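Putative uncharacterized protein (Mycobacterium tuberculosis, PDB 2ZQ5) is probably a sulfotransferase that moves a sulfuryl group from an activated donor to an acceptor, using a P-loop-related sulfotransferase fold. Local coordinates at residues T21-L26 against A68-L73; D34-A39 against Q180-V185. One frame throughout, in Å; residues are numbered along the deposited sequence.

Interaction 1. Residues T21-L26 against A68-L73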
ATOM      1  N   THR A  21      21.221  -9.334  -2.278  1.00  9.00           N
ATOM      2  CA  THR A  21      21.869 -10.284  -3.175  1.00 10.54           C
ATOM      3  C   THR A  21      22.310 -11.545  -2.436  1.00 11.92           C
ATOM      4  O   THR A  21      22.253 -12.647  -2.982  1.00 12.44           O
ATOM      5  CB  THR A  21      23.091  -9.644  -3.863  1.00 10.83           C
ATOM      6  OG1 THR A  21      22.642  -8.646  -4.788  1.00 11.18           O
ATOM      7  CG2 THR A  21      23.902 -10.694  -4.612  1.00 10.67           C
ATOM      8  N   LYS A  22      22.742 -11.388  -1.191  1.00 12.19           N
ATOM      9  CA  LYS A  22      23.184 -12.530  -0.404  1.00 12.48           C
ATOM     10  C   LYS A  22      22.027 -13.491  -0.147  1.00 12.80           C
ATOM     11  O   LYS A  22      22.203 -14.708  -0.167  1.00 16.28           O
ATOM     12  CB  LYS A  22      23.770 -12.054   0.928  1.00 12.90           C
ATOM     13  CG  LYS A  22      24.293 -13.168   1.823  1.00 17.40           C
ATOM     14  CD  LYS A  22      24.781 -12.605   3.147  1.00 20.13           C
ATOM     15  CE  LYS A  22      25.253 -13.699   4.087  1.00 23.40           C
ATOM     16  NZ  LYS A  22      25.648 -13.139   5.411  1.00 25.53           N
ATOM     17  N   LEU A  23      20.839 -12.938   0.070  1.00 11.96           N
ATOM     18  CA  LEU A  23      19.663 -13.749   0.352  1.00 11.80           C
ATOM     19  C   LEU A  23      19.137 -14.576  -0.824  1.00 13.22           C
ATOM     20  O   LEU A  23      18.890 -15.772  -0.678  1.00 14.26           O
ATOM     21  CB  LEU A  23      18.539 -12.860   0.897  1.00 13.38           C
ATOM     22  CG  LEU A  23      17.279 -13.574   1.386  1.00 14.01           C
ATOM     23  CD1 LEU A  23      17.620 -14.477   2.564  1.00 17.25           C
ATOM     24  CD2 LEU A  23      16.236 -12.543   1.796  1.00 16.27           C
ATOM     25  N   VAL A  24      18.967 -13.953  -1.988  1.00 11.96           N
ATOM     26  CA  VAL A  24      18.433 -14.670  -3.144  1.00 13.14           C
ATOM     27  C   VAL A  24      19.427 -14.990  -4.257  1.00 12.42           C
ATOM     28  O   VAL A  24      19.117 -15.770  -5.159  1.00 13.35           O
ATOM     29  CB  VAL A  24      17.232 -13.916  -3.758  1.00 12.00           C
ATOM     30  CG1 VAL A  24      16.069 -13.910  -2.773  1.00 14.33           C
ATOM     31  CG2 VAL A  24      17.629 -12.492  -4.116  1.00 11.12           C
ATOM     32  N   GLY A  25      20.612 -14.391  -4.203  1.00 11.39           N
ATOM     33  CA  GLY A  25      21.616 -14.668  -5.217  1.00 12.93           C
ATOM     34  C   GLY A  25      21.472 -13.886  -6.509  1.00 13.50           C
ATOM     35  O   GLY A  25      22.210 -14.123  -7.465  1.00 15.23           O
ATOM     36  N   LEU A  26      20.521 -12.959  -6.548  1.00 11.80           N
ATOM     37  CA  LEU A  26      20.300 -12.133  -7.731  1.00 10.77           C
ATOM     38  C   LEU A  26      21.032 -10.805  -7.554  1.00 10.85           C
ATOM     39  O   LEU A  26      21.149 -10.305  -6.431  1.00 10.95           O
ATOM     40  CB  LEU A  26      18.804 -11.871  -7.914  1.00 11.35           C
ATOM     41  CG  LEU A  26      17.904 -13.096  -8.063  1.00 11.16           C
ATOM     42  CD1 LEU A  26      16.449 -12.656  -8.075  1.00 10.26           C
ATOM     43  CD2 LEU A  26      18.256 -13.838  -9.346  1.00 11.39           C
ATOM     44  N   ALA A  68      12.487  -4.830   0.473  1.00  7.37           N
ATOM     45  CA  ALA A  68      12.065  -4.039  -0.672  1.00  7.39           C
ATOM     46  C   ALA A  68      13.011  -4.287  -1.845  1.00  7.41           C
ATOM     47  O   ALA A  68      12.572  -4.412  -2.988  1.00  7.16           O
ATOM     48  CB  ALA A  68      12.049  -2.558  -0.310  1.00  7.93           C
ATOM     49  N   LEU A  69      14.307  -4.365  -1.559  1.00  7.56           N
ATOM     50  CA  LEU A  69      15.299  -4.597  -2.601  1.00  7.29           C
ATOM     51  C   LEU A  69      15.243  -6.027  -3.128  1.00  7.01           C
ATOM     52  O   LEU A  69      15.491  -6.264  -4.309  1.00  6.60           O
ATOM     53  CB  LEU A  69      16.706  -4.273  -2.089  1.00  6.28           C
ATOM     54  CG  LEU A  69      16.958  -2.789  -1.799  1.00  7.15           C
ATOM     55  CD1 LEU A  69      18.431  -2.589  -1.459  1.00  9.24           C
ATOM     56  CD2 LEU A  69      16.580  -1.947  -3.009  1.00  9.47           C
ATOM     57  N   VAL A  70      14.919  -6.979  -2.260  1.00  8.49           N
ATOM     58  CA  VAL A  70      14.809  -8.363  -2.703  1.00  7.92           C
ATOM     59  C   VAL A  70      13.623  -8.455  -3.660  1.00  9.35           C
ATOM     60  O   VAL A  70      13.701  -9.117  -4.695  1.00  8.10           O
ATOM     61  CB  VAL A  70      14.593  -9.329  -1.517  1.00  7.81           C
ATOM     62  CG1 VAL A  70      14.169 -10.701  -2.030  1.00  9.65           C
ATOM     63  CG2 VAL A  70      15.881  -9.451  -0.716  1.00 10.63           C
ATOM     64  N   ALA A  71      12.527  -7.780  -3.317  1.00  8.49           N
ATOM     65  CA  ALA A  71      11.334  -7.776  -4.161  1.00  7.28           C
ATOM     66  C   ALA A  71      11.679  -7.150  -5.510  1.00  7.45           C
ATOM     67  O   ALA A  71      11.222  -7.612  -6.562  1.00  6.78           O
ATOM     68  CB  ALA A  71      10.206  -6.988  -3.479  1.00  8.22           C
ATOM     69  N   ARG A  72      12.480  -6.090  -5.473  1.00  6.83           N
ATOM     70  CA  ARG A  72      12.904  -5.409  -6.689  1.00  7.10           C
ATOM     71  C   ARG A  72      13.656  -6.410  -7.574  1.00  6.85           C
ATOM     72  O   ARG A  72      13.405  -6.506  -8.776  1.00  7.28           O
ATOM     73  CB  ARG A  72      13.814  -4.226  -6.342  1.00  7.09           C
ATOM     74  CG  ARG A  72      14.149  -3.352  -7.533  1.00  7.82           C
ATOM     75  CD  ARG A  72      15.170  -2.267  -7.192  1.00  7.98           C
ATOM     76  NE  ARG A  72      15.461  -1.474  -8.383  1.00  8.43           N
ATOM     77  CZ  ARG A  72      14.704  -0.474  -8.826  1.00  8.38           C
ATOM     78  NH1 ARG A  72      13.609  -0.116  -8.166  1.00  7.91           N
ATOM     79  NH2 ARG A  72      15.016   0.136  -9.960  1.00 11.40           N
ATOM     80  N   LEU A  73      14.574  -7.157  -6.967  1.00  6.89           N
ATOM     81  CA  LEU A  73      15.353  -8.161  -7.689  1.00  8.31           C
ATOM     82  C   LEU A  73      14.461  -9.244  -8.289  1.00  7.92           C
ATOM     83  O   LEU A  73      14.679  -9.671  -9.422  1.00  7.65           O
ATOM     84  CB  LEU A  73      16.375  -8.818  -6.758  1.00  7.89           C
ATOM     85  CG  LEU A  73      17.592  -7.989  -6.338  1.00  7.06           C
ATOM     86  CD1 LEU A  73      18.304  -8.680  -5.183  1.00  7.79           C
ATOM     87  CD2 LEU A  73      18.530  -7.803  -7.526  1.00  8.31           C
TER
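At the C-terminal end of helix 13-24, the last helical turn and the glycine-led turn after it pack on helix 55-81, with Leu73 and Val70 as the apolar receiving surface. Leu73 makes the largest single contribution. Its CD1 lies 4.0 Å from Val24 CG2 and 3.5 Å from Leu26 O, while its CB faces the side chain of Leu26, whose CD1 reaches to 3.7 Å from Leu73 O. One turn back, Val70 divides its two methyls: CG1, anti to the backbone N (chi1 167°), meets Val24 CG1 at 3.8 Å, and CG2 meets Leu23 CD2 at 4.0 Å, the side chains of Val70 and Leu23 crossing nearly at right angles. Branched aliphatic residues suit this seam, which has no hydrogen bond across it. The chain reverses at Gly25, whose positive phi (82°) is a conformation that a residue without a side chain adopts without strain; this turn brings Leu26 back over Leu73. Thr21 holds the returning chain: its OG1 donates to Leu26 O over 2.8 Å, in the carbonyl plane, so the oxygen lying against Leu73 is satisfied. The contact lies at the surface, its centre about 20 Å from the centre of the chain. Leu26 also touches Leu74 and Ser77 further along helix 55-81, Val70 meets Ala20 of helix 13-24, and Phe29 of the following loop touches Leu73.

Interaction 2. Residues D34-A39 against Q180-V185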
ATOM      1  N   ASP A  34      13.481   4.732 -11.882  1.00 13.02           N
ATOM      2  CA  ASP A  34      12.441   5.103 -10.931  1.00 11.44           C
ATOM      3  C   ASP A  34      13.017   5.885  -9.752  1.00 11.20           C
ATOM      4  O   ASP A  34      12.325   6.163  -8.773  1.00 11.21           O
ATOM      5  CB  ASP A  34      11.657   3.864 -10.460  1.00  9.72           C
ATOM      6  CG  ASP A  34      12.534   2.802  -9.826  1.00 10.90           C
ATOM      7  OD1 ASP A  34      13.763   2.810 -10.043  1.00 12.67           O
ATOM      8  OD2 ASP A  34      11.973   1.937  -9.118  1.00  8.16           O
ATOM      9  N   ASN A  35      14.290   6.254  -9.872  1.00  9.79           N
ATOM     10  CA  ASN A  35      14.985   7.043  -8.859  1.00 10.14           C
ATOM     11  C   ASN A  35      14.957   6.403  -7.471  1.00  8.93           C
ATOM     12  O   ASN A  35      14.879   7.098  -6.461  1.00 10.33           O
ATOM     13  CB  ASN A  35      14.365   8.446  -8.809  1.00 11.27           C
ATOM     14  CG  ASN A  35      15.302   9.481  -8.226  1.00 10.84           C
ATOM     15  OD1 ASN A  35      16.499   9.474  -8.509  1.00 13.57           O
ATOM     16  ND2 ASN A  35      14.758  10.395  -7.426  1.00  9.74           N
ATOM     17  N   TYR A  36      15.050   5.079  -7.421  1.00  8.11           N
ATOM     18  CA  TYR A  36      15.007   4.374  -6.147  1.00  7.80           C
ATOM     19  C   TYR A  36      16.255   4.585  -5.293  1.00  8.03           C
ATOM     20  O   TYR A  36      16.180   4.552  -4.065  1.00  8.86           O
ATOM     21  CB  TYR A  36      14.762   2.874  -6.383  1.00  7.85           C
ATOM     22  CG  TYR A  36      16.007   2.036  -6.572  1.00  6.44           C
ATOM     23  CD1 TYR A  36      16.599   1.385  -5.490  1.00  8.19           C
ATOM     24  CD2 TYR A  36      16.594   1.895  -7.832  1.00  7.15           C
ATOM     25  CE1 TYR A  36      17.747   0.616  -5.655  1.00  8.94           C
ATOM     26  CE2 TYR A  36      17.738   1.128  -8.007  1.00  8.32           C
ATOM     27  CZ  TYR A  36      18.310   0.493  -6.918  1.00  8.44           C
ATOM     28  OH  TYR A  36      19.454  -0.255  -7.087  1.00 11.02           O
ATOM     29  N   ARG A  37      17.400   4.810  -5.930  1.00  8.87           N
ATOM     30  CA  ARG A  37      18.627   5.020  -5.174  1.00 10.57           C
ATOM     31  C   ARG A  37      18.576   6.302  -4.349  1.00  9.18           C
ATOM     32  O   ARG A  37      18.939   6.294  -3.171  1.00 11.21           O
ATOM     33  CB  ARG A  37      19.836   5.041  -6.110  1.00 13.43           C
ATOM     34  CG  ARG A  37      20.262   3.657  -6.579  1.00 19.05           C
ATOM     35  CD  ARG A  37      21.476   3.730  -7.490  1.00 23.59           C
ATOM     36  NE  ARG A  37      22.067   2.416  -7.733  1.00 29.16           N
ATOM     37  CZ  ARG A  37      22.642   1.668  -6.795  1.00 30.81           C
ATOM     38  NH1 ARG A  37      22.708   2.101  -5.543  1.00 33.03           N
ATOM     39  NH2 ARG A  37      23.157   0.487  -7.110  1.00 33.37           N
ATOM     40  N   GLU A  38      18.129   7.397  -4.957  1.00  9.17           N
ATOM     41  CA  GLU A  38      18.035   8.661  -4.229  1.00  9.51           C
ATOM     42  C   GLU A  38      17.023   8.502  -3.101  1.00  9.24           C
ATOM     43  O   GLU A  38      17.255   8.946  -1.976  1.00  9.72           O
ATOM     44  CB  GLU A  38      17.579   9.810  -5.139  1.00  9.89           C
ATOM     45  CG  GLU A  38      17.710  11.182  -4.462  1.00 12.05           C
ATOM     46  CD  GLU A  38      16.973  12.303  -5.183  1.00 14.28           C
ATOM     47  OE1 GLU A  38      16.713  12.179  -6.395  1.00 15.25           O
ATOM     48  OE2 GLU A  38      16.664  13.326  -4.532  1.00 16.96           O
ATOM     49  N   ALA A  39      15.897   7.869  -3.411  1.00  7.58           N
ATOM     50  CA  ALA A  39      14.848   7.659  -2.422  1.00  7.76           C
ATOM     51  C   ALA A  39      15.381   6.882  -1.222  1.00  7.65           C
ATOM     52  O   ALA A  39      15.139   7.259  -0.077  1.00  7.22           O
ATOM     53  CB  ALA A  39      13.674   6.915  -3.056  1.00  6.57           C
ATOM     54  N   GLN A 180       9.360  -1.194  -3.987  1.00  6.35           N
ATOM     55  CA  GLN A 180      10.479  -1.564  -4.853  1.00  5.20           C
ATOM     56  C   GLN A 180      11.235  -0.320  -5.321  1.00  5.38           C
ATOM     57  O   GLN A 180      12.438  -0.380  -5.591  1.00  6.17           O
ATOM     58  CB  GLN A 180       9.982  -2.352  -6.073  1.00  5.20           C
ATOM     59  CG  GLN A 180       9.479  -3.750  -5.756  1.00  5.18           C
ATOM     60  CD  GLN A 180       9.206  -4.568  -7.007  1.00  5.54           C
ATOM     61  OE1 GLN A 180       9.667  -4.228  -8.099  1.00  6.40           O
ATOM     62  NE2 GLN A 180       8.466  -5.659  -6.852  1.00  5.19           N
ATOM     63  N   SER A 181      10.518   0.801  -5.404  1.00  6.35           N
ATOM     64  CA  SER A 181      11.079   2.087  -5.829  1.00  5.60           C
ATOM     65  C   SER A 181      11.393   2.979  -4.629  1.00  5.56           C
ATOM     66  O   SER A 181      11.854   4.113  -4.793  1.00  7.36           O
ATOM     67  CB  SER A 181      10.080   2.829  -6.719  1.00  6.32           C
ATOM     68  OG  SER A 181       9.683   2.051  -7.832  1.00  6.94           O
ATOM     69  N   LEU A 182      11.138   2.466  -3.431  1.00  6.65           N
ATOM     70  CA  LEU A 182      11.348   3.214  -2.195  1.00  5.97           C
ATOM     71  C   LEU A 182      10.570   4.532  -2.172  1.00  7.24           C
ATOM     72  O   LEU A 182      11.002   5.509  -1.557  1.00  6.51           O
ATOM     73  CB  LEU A 182      12.843   3.463  -1.931  1.00  8.27           C
ATOM     74  CG  LEU A 182      13.676   2.293  -1.374  1.00  8.86           C
ATOM     75  CD1 LEU A 182      12.950   1.638  -0.200  1.00  9.88           C
ATOM     76  CD2 LEU A 182      13.930   1.271  -2.465  1.00  8.83           C
ATOM     77  N   HIS A 183       9.432   4.546  -2.864  1.00  6.91           N
ATOM     78  CA  HIS A 183       8.526   5.700  -2.894  1.00  6.34           C
ATOM     79  C   HIS A 183       7.235   5.181  -2.273  1.00  6.22           C
ATOM     80  O   HIS A 183       6.484   4.437  -2.911  1.00  6.28           O
ATOM     81  CB  HIS A 183       8.242   6.172  -4.327  1.00  6.37           C
ATOM     82  CG  HIS A 183       9.340   6.992  -4.932  1.00  5.92           C
ATOM     83  ND1 HIS A 183      10.570   6.467  -5.263  1.00  6.01           N
ATOM     84  CD2 HIS A 183       9.381   8.298  -5.291  1.00  7.33           C
ATOM     85  CE1 HIS A 183      11.321   7.411  -5.800  1.00  6.44           C
ATOM     86  NE2 HIS A 183      10.623   8.532  -5.830  1.00  7.39           N
ATOM     87  N   SER A 184       6.972   5.568  -1.031  1.00  5.16           N
ATOM     88  CA  SER A 184       5.788   5.084  -0.331  1.00  5.94           C
ATOM     89  C   SER A 184       5.444   5.954   0.867  1.00  6.49           C
ATOM     90  O   SER A 184       6.338   6.432   1.563  1.00  6.65           O
ATOM     91  CB  SER A 184       6.038   3.646   0.139  1.00  7.46           C
ATOM     92  OG  SER A 184       4.968   3.162   0.932  1.00  6.74           O
ATOM     93  N   VAL A 185       4.153   6.167   1.108  1.00  6.25           N
ATOM     94  CA  VAL A 185       3.755   6.962   2.265  1.00  6.90           C
ATOM     95  C   VAL A 185       3.613   6.072   3.500  1.00  7.75           C
ATOM     96  O   VAL A 185       3.211   6.536   4.569  1.00  8.01           O
ATOM     97  CB  VAL A 185       2.428   7.737   2.024  1.00  6.50           C
ATOM     98  CG1 VAL A 185       2.636   8.798   0.954  1.00 10.83           C
ATOM     99  CG2 VAL A 185       1.315   6.783   1.626  1.00  9.63           C
TER
HETATM  100  O   HOH W   1      11.910  10.611  -7.092  1.00 10.21           O
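Two rings, those of His183 and Tyr36, frame the meeting of the start of helix 36-50 with the loop 180-185. Asn35 O lies in plane at the edge of the His183 imidazole, 3.6 Å from CE1, and a water sits at the same rim by NE2; Ala39 CB approaches the ring obliquely. The Tyr36 ring has Arg37 CG over one face, offset toward the rim, and Leu182 CD2 at its edge, 4.0 Å from Tyr36 CD1. Its hydroxyl bonds to His17, and Arg72 makes a cation-pi contact with the ring.

His183 is fixed at both nitrogens. His183 ND1 donates to Ser181 O over 2.7 Å, nearly in the ring plane but well above the carbonyl plane, which implies a proton on ND1. The water bridges NE2 to Asn35 ND2, whose amide also donates to Glu38 OE1 at 2.8 Å. Ser181 O additionally receives a CA-H...O contact from Tyr36 CA at 3.4 Å.

The direct hydrogen bond between the segments runs from Ser181 OG to Asp34 OD2, 2.6 Å long, on the anti side of the carboxylate. Asp34 reaches it with CG between its backbone N and carbonyl carbon (chi1 57°). The same OD2 takes a salt bridge from Arg72, which probably keeps this buried acid ionised. Ala39 suits its place because a small methyl fits close to the loop: its CB is 3.4 Å from Leu182 O and 3.7 Å from Leu182 CB.

The junction lies among several helices: Trp199 of helix 194-201 touches Asn35 and Ala39, and Leu200 of that helix touches His183; Ser208 of helix 206-219 meets Ser181 and His183, and Leu65 of helix 55-81 packs on Leu182.

How the interactions relate
Interaction 1 is a surface seam and interaction 2 a buried junction, and their centres lie about 16 Å apart. The first joins helices 13-24 and 55-81 mainly through aliphatic side chains, with no hydrogen bond across it, whereas the second combines a hydrogen bond, a water bridge and apolar packing where helix 36-50 meets a loop of the sulfotransferase family region. Helix 55-81 serves both: Val70 and Leu73 face interaction 1, while Arg72 turns to interaction 2, where Arg72 NH1 also probably bonds to Gln180 O, 2.8 Å away, so that one guanidinium serves both segments. One helix therefore offers hydrocarbon to helix 13-24 and a charge to the junction of interaction 2.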